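Local coordinates for uncharacterized protein (Mycobacterium tuberculosis, PDB 6Y56) that is a nucleotidyltransferase toxin of a toxin-antitoxin system and probably inhibits bacterial growth by inactivating tRNA acceptor stems, at residues Arg131-Ile143 and Leu155-Glu169. Residues are numbered along the deposited sequence; the frame is centred on the assembly and turned at random.
Sequences RPLALPSELLAFI and LPTLPVVAEAEACAE
Leu-155 lays its CB over one face of the Phe-142 ring, 4.2 Å from the ring centroid in a CH-pi contact, while its CD1 reaches ring atom CD2. The carbonyl O of Pro-156 sits at the ring's edge, 3.3 Å from Phe-142 CD1, and a water ties that oxygen to Phe-142 N. From here residues 157-160 run antiparallel to 138-141 as a two-stranded ribbon. Leu-158 and Leu-140 exchange backbone hydrogen bonds in both directions, as do Val-160 and Glu-138. On the face bearing Leu-139, that leucine's CG stands anti to the backbone N (chi1 -176°), and chi2 then turns CD1 to within 3.8 Å of Thr-157 OG1. Past Ala-162, the N-cap, the chain turns into helix 163-174. Glu-165, extended from the first turn, spreads its carboxylate over two successive amides. OE2 takes Ala-134 N on its syn lone pair at 2.6 Å, nearly straight. OE1 accepts Leu-135 N at 2.9 Å, out of the carboxylate plane. A water links OE1 to Leu-135 O and Ala-162 N, and Lys-206 forms a salt bridge with OE2. This buried carboxylate is thus gripped at both oxygens, which probably favours its ionised form and ties the backbone at Ala-134 and Leu-135 to the helix's first turn.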
loop_
_atom_site.group_PDB
_atom_site.type_symbol
_atom_site.label_atom_id
_atom_site.label_comp_id
_atom_site.label_asym_id
_atom_site.label_seq_id
_atom_site.Cartn_x
_atom_site.Cartn_y
_atom_site.Cartn_z
ATOM N N ARG A 131 -5.881 -11.734 5.470
ATOM C CA ARG A 131 -4.807 -12.487 6.104
ATOM C C ARG A 131 -4.132 -11.614 7.151
ATOM O O ARG A 131 -3.779 -10.470 6.859
ATOM C CB ARG A 131 -3.781 -12.939 5.065
ATOM C CG ARG A 131 -2.835 -14.025 5.584
ATOM C CD ARG A 131 -1.753 -14.399 4.576
ATOM N NE ARG A 131 -2.274 -14.441 3.214
ATOM C CZ ARG A 131 -1.529 -14.360 2.116
ATOM N NH1 ARG A 131 -0.203 -14.243 2.195
ATOM N NH2 ARG A 131 -2.119 -14.390 0.930
ATOM N N PRO A 132 -3.945 -12.103 8.370
ATOM C CA PRO A 132 -3.283 -11.283 9.390
ATOM C C PRO A 132 -1.864 -10.899 8.979
ATOM O O PRO A 132 -1.148 -11.666 8.331
ATOM C CB PRO A 132 -3.271 -12.195 10.624
ATOM C CG PRO A 132 -4.394 -13.172 10.383
ATOM C CD PRO A 132 -4.421 -13.392 8.903
ATOM N N LEU A 133 -1.465 -9.691 9.370
ATOM C CA LEU A 133 -0.076 -9.279 9.217
ATOM C C LEU A 133 0.822 -10.125 10.106
ATOM O O LEU A 133 0.411 -10.628 11.156
ATOM C CB LEU A 133 0.101 -7.809 9.580
ATOM C CG LEU A 133 -0.554 -6.855 8.585
ATOM C CD1 LEU A 133 -0.431 -5.423 9.057
ATOM C CD2 LEU A 133 0.046 -7.000 7.184
ATOM N N ALA A 134 2.066 -10.275 9.675
ATOM C CA ALA A 134 3.011 -11.113 10.397
ATOM C C ALA A 134 3.702 -10.374 11.532
ATOM O O ALA A 134 4.033 -10.994 12.545
ATOM C CB ALA A 134 4.069 -11.657 9.435
ATOM N N LEU A 135 3.924 -9.069 11.392
ATOM C CA LEU A 135 4.714 -8.291 12.331
ATOM C C LEU A 135 3.853 -7.249 13.030
ATOM O O LEU A 135 2.866 -6.774 12.463
ATOM C CB LEU A 135 5.847 -7.564 11.596
ATOM C CG LEU A 135 6.849 -8.444 10.861
ATOM C CD1 LEU A 135 7.927 -7.578 10.240
ATOM C CD2 LEU A 135 7.463 -9.461 11.815
ATOM N N PRO A 136 4.215 -6.852 14.250
ATOM C CA PRO A 136 3.468 -5.787 14.925
ATOM C C PRO A 136 3.528 -4.499 14.125
ATOM O O PRO A 136 4.531 -4.181 13.486
ATOM C CB PRO A 136 4.197 -5.635 16.264
ATOM C CG PRO A 136 4.890 -6.940 16.468
ATOM C CD PRO A 136 5.273 -7.421 15.104
ATOM N N SER A 137 2.436 -3.748 14.170
ATOM C CA SER A 137 2.389 -2.474 13.468
ATOM C C SER A 137 3.271 -1.443 14.165
ATOM O O SER A 137 3.671 -1.599 15.327
ATOM C CB SER A 137 0.960 -1.933 13.443
ATOM O OG SER A 137 0.418 -1.839 14.745
ATOM N N GLU A 138 3.551 -0.374 13.439
ATOM C CA GLU A 138 4.299 0.761 13.945
ATOM C C GLU A 138 3.328 1.916 13.910
ATOM O O GLU A 138 2.866 2.345 12.848
ATOM C CB GLU A 138 5.485 1.037 13.040
ATOM C CG GLU A 138 6.488 2.036 13.606
ATOM C CD GLU A 138 7.680 2.310 12.712
ATOM O OE1 GLU A 138 7.679 1.862 11.552
ATOM O OE2 GLU A 138 8.618 2.975 13.189
ATOM N N LEU A 139 3.148 2.513 15.094
ATOM C CA LEU A 139 2.289 3.712 15.281
ATOM C C LEU A 139 3.038 4.917 14.708
ATOM O O LEU A 139 4.065 5.315 15.289
ATOM C CB LEU A 139 2.024 3.912 16.773
ATOM C CG LEU A 139 1.073 5.058 17.101
ATOM C CD1 LEU A 139 -0.315 4.776 16.551
ATOM C CD2 LEU A 139 1.021 5.309 18.600
ATOM N N LEU A 140 2.508 5.507 13.640
ATOM C CA LEU A 140 3.244 6.610 12.979
ATOM C C LEU A 140 2.371 7.845 12.775
ATOM O O LEU A 140 1.175 7.717 12.498
ATOM C CB LEU A 140 3.708 6.130 11.598
ATOM C CG LEU A 140 4.788 5.051 11.559
ATOM C CD1 LEU A 140 5.115 4.687 10.118
ATOM C CD2 LEU A 140 6.037 5.518 12.282
ATOM N N ALA A 141 2.993 9.000 12.963
ATOM C CA ALA A 141 2.418 10.269 12.541
ATOM C C ALA A 141 2.487 10.410 11.016
ATOM O O ALA A 141 3.272 9.744 10.338
ATOM C CB ALA A 141 3.145 11.464 13.191
ATOM N N PHE A 142 1.629 11.275 10.473
ATOM C CA PHE A 142 1.769 11.664 9.076
ATOM C C PHE A 142 3.000 12.550 8.917
ATOM O O PHE A 142 3.302 13.379 9.784
ATOM C CB PHE A 142 0.562 12.491 8.636
ATOM C CG PHE A 142 -0.689 11.686 8.392
ATOM C CD1 PHE A 142 -1.253 10.876 9.374
ATOM C CD2 PHE A 142 -1.309 11.750 7.164
ATOM C CE1 PHE A 142 -2.428 10.147 9.113
ATOM C CE2 PHE A 142 -2.478 11.037 6.902
ATOM C CZ PHE A 142 -3.032 10.238 7.868
ATOM N N ILE A 143 3.744 12.349 7.828
ATOM C CA ILE A 143 4.820 13.277 7.481
ATOM C C ILE A 143 4.198 14.641 7.235
ATOM O O ILE A 143 3.235 14.767 6.468
ATOM C CB ILE A 143 5.558 12.765 6.236
ATOM C CG1 ILE A 143 6.109 11.351 6.463
ATOM C CG2 ILE A 143 6.647 13.738 5.830
ATOM C CD1 ILE A 143 7.231 11.294 7.479
ATOM N N LEU A 155 -3.666 15.875 12.154
ATOM C CA LEU A 155 -3.735 14.526 11.618
ATOM C C LEU A 155 -3.403 13.504 12.709
ATOM O O LEU A 155 -2.614 13.782 13.616
ATOM C CB LEU A 155 -2.773 14.384 10.443
ATOM C CG LEU A 155 -3.302 15.095 9.189
ATOM C CD1 LEU A 155 -2.197 15.303 8.178
ATOM C CD2 LEU A 155 -4.482 14.351 8.568
ATOM N N PRO A 156 -3.989 12.315 12.637
ATOM C CA PRO A 156 -3.823 11.328 13.705
ATOM C C PRO A 156 -2.502 10.580 13.585
ATOM O O PRO A 156 -1.788 10.662 12.585
ATOM C CB PRO A 156 -4.982 10.364 13.438
ATOM C CG PRO A 156 -5.144 10.402 11.940
ATOM C CD PRO A 156 -4.944 11.859 11.609
ATOM N N THR A 157 -2.193 9.830 14.633
ATOM C CA THR A 157 -1.204 8.771 14.524
ATOM C C THR A 157 -1.951 7.472 14.281
ATOM O O THR A 157 -3.025 7.247 14.849
ATOM C CB THR A 157 -0.326 8.670 15.775
ATOM O OG1 THR A 157 -1.122 8.420 16.946
ATOM C CG2 THR A 157 0.464 9.948 15.969
ATOM N N LEU A 158 -1.397 6.636 13.401
ATOM C CA LEU A 158 -2.082 5.418 12.986
ATOM C C LEU A 158 -1.116 4.245 13.038
ATOM O O LEU A 158 0.064 4.403 12.711
ATOM C CB LEU A 158 -2.585 5.555 11.540
ATOM C CG LEU A 158 -3.706 6.571 11.314
ATOM C CD1 LEU A 158 -3.990 6.653 9.829
ATOM C CD2 LEU A 158 -4.942 6.159 12.079
ATOM N N PRO A 159 -1.586 3.061 13.420
ATOM C CA PRO A 159 -0.767 1.853 13.266
ATOM C C PRO A 159 -0.601 1.531 11.793
ATOM O O PRO A 159 -1.577 1.403 11.051
ATOM C CB PRO A 159 -1.567 0.767 13.991
ATOM C CG PRO A 159 -2.914 1.300 14.116
ATOM C CD PRO A 159 -2.883 2.794 14.051
ATOM N N VAL A 160 0.649 1.392 11.383
ATOM C CA VAL A 160 1.026 1.168 9.994
ATOM C C VAL A 160 1.828 -0.126 9.910
ATOM O O VAL A 160 2.550 -0.495 10.843
ATOM C CB VAL A 160 1.833 2.383 9.470
ATOM C CG1 VAL A 160 2.486 2.114 8.104
ATOM C CG2 VAL A 160 0.939 3.628 9.397
ATOM N N VAL A 161 1.713 -0.813 8.767
ATOM C CA VAL A 161 2.491 -2.023 8.531
ATOM C C VAL A 161 3.976 -1.756 8.754
ATOM O O VAL A 161 4.516 -0.715 8.359
ATOM C CB VAL A 161 2.190 -2.527 7.103
ATOM C CG1 VAL A 161 2.606 -1.495 6.039
ATOM C CG2 VAL A 161 2.858 -3.872 6.829
ATOM N N ALA A 162 4.646 -2.716 9.386
ATOM C CA ALA A 162 6.083 -2.598 9.569
ATOM C C ALA A 162 6.762 -2.500 8.216
ATOM O O ALA A 162 6.319 -3.101 7.228
ATOM C CB ALA A 162 6.617 -3.821 10.310
ATOM N N GLU A 163 7.856 -1.739 8.169
ATOM C CA GLU A 163 8.503 -1.462 6.895
ATOM C C GLU A 163 9.013 -2.732 6.213
ATOM O O GLU A 163 8.906 -2.859 4.991
ATOM C CB GLU A 163 9.620 -0.437 7.073
ATOM C CG GLU A 163 10.170 0.010 5.747
ATOM C CD GLU A 163 11.075 1.215 5.844
ATOM O OE1 GLU A 163 10.973 1.968 6.838
ATOM O OE2 GLU A 163 11.870 1.411 4.900
ATOM N N ALA A 164 9.569 -3.677 6.974
ATOM C CA ALA A 164 10.035 -4.925 6.368
ATOM C C ALA A 164 8.877 -5.694 5.751
ATOM O O ALA A 164 9.028 -6.328 4.698
ATOM C CB ALA A 164 10.718 -5.797 7.418
ATOM N N GLU A 165 7.713 -5.668 6.409
ATOM C CA GLU A 165 6.545 -6.363 5.886
ATOM C C GLU A 165 5.969 -5.645 4.669
ATOM O O GLU A 165 5.508 -6.293 3.728
ATOM C CB GLU A 165 5.504 -6.546 6.990
ATOM C CG GLU A 165 4.324 -7.396 6.567
ATOM C CD GLU A 165 3.608 -8.034 7.731
ATOM O OE1 GLU A 165 3.789 -7.582 8.886
ATOM O OE2 GLU A 165 2.851 -8.994 7.494
ATOM N N ALA A 166 5.974 -4.310 4.670
ATOM C CA ALA A 166 5.511 -3.581 3.493
ATOM C C ALA A 166 6.366 -3.913 2.277
ATOM O O ALA A 166 5.845 -4.109 1.169
ATOM C CB ALA A 166 5.550 -2.075 3.767
ATOM N N CYS A 167 7.683 -4.005 2.475
ATOM C CA CYS A 167 8.567 -4.350 1.373
ATOM C C CYS A 167 8.300 -5.777 0.895
ATOM O O CYS A 167 8.187 -6.023 -0.315
ATOM C CB CYS A 167 10.014 -4.162 1.818
ATOM S SG CYS A 167 11.210 -4.321 0.489
ATOM N N ALA A 168 8.126 -6.717 1.831
ATOM C CA ALA A 168 7.826 -8.098 1.453
ATOM C C ALA A 168 6.509 -8.195 0.687
ATOM O O ALA A 168 6.407 -8.952 -0.286
ATOM C CB ALA A 168 7.805 -8.993 2.695
ATOM N N GLU A 169 5.488 -7.431 1.102
ATOM C CA GLU A 169 4.222 -7.444 0.377
ATOM C C GLU A 169 4.382 -6.882 -1.030
ATOM O O GLU A 169 3.796 -7.402 -1.989
ATOM C CB GLU A 169 3.158 -6.666 1.154
ATOM C CG GLU A 169 2.682 -7.395 2.398
ATOM C CD GLU A 169 1.290 -6.996 2.845
ATOM O OE1 GLU A 169 0.753 -5.981 2.352
ATOM O OE2 GLU A 169 0.742 -7.703 3.708
HETATM O O HOH W 1 3.313 -5.148 10.154
HETATM O O HOH W 2 8.936 -0.570 10.569
HETATM O O HOH W 3 0.109 12.894 12.302
#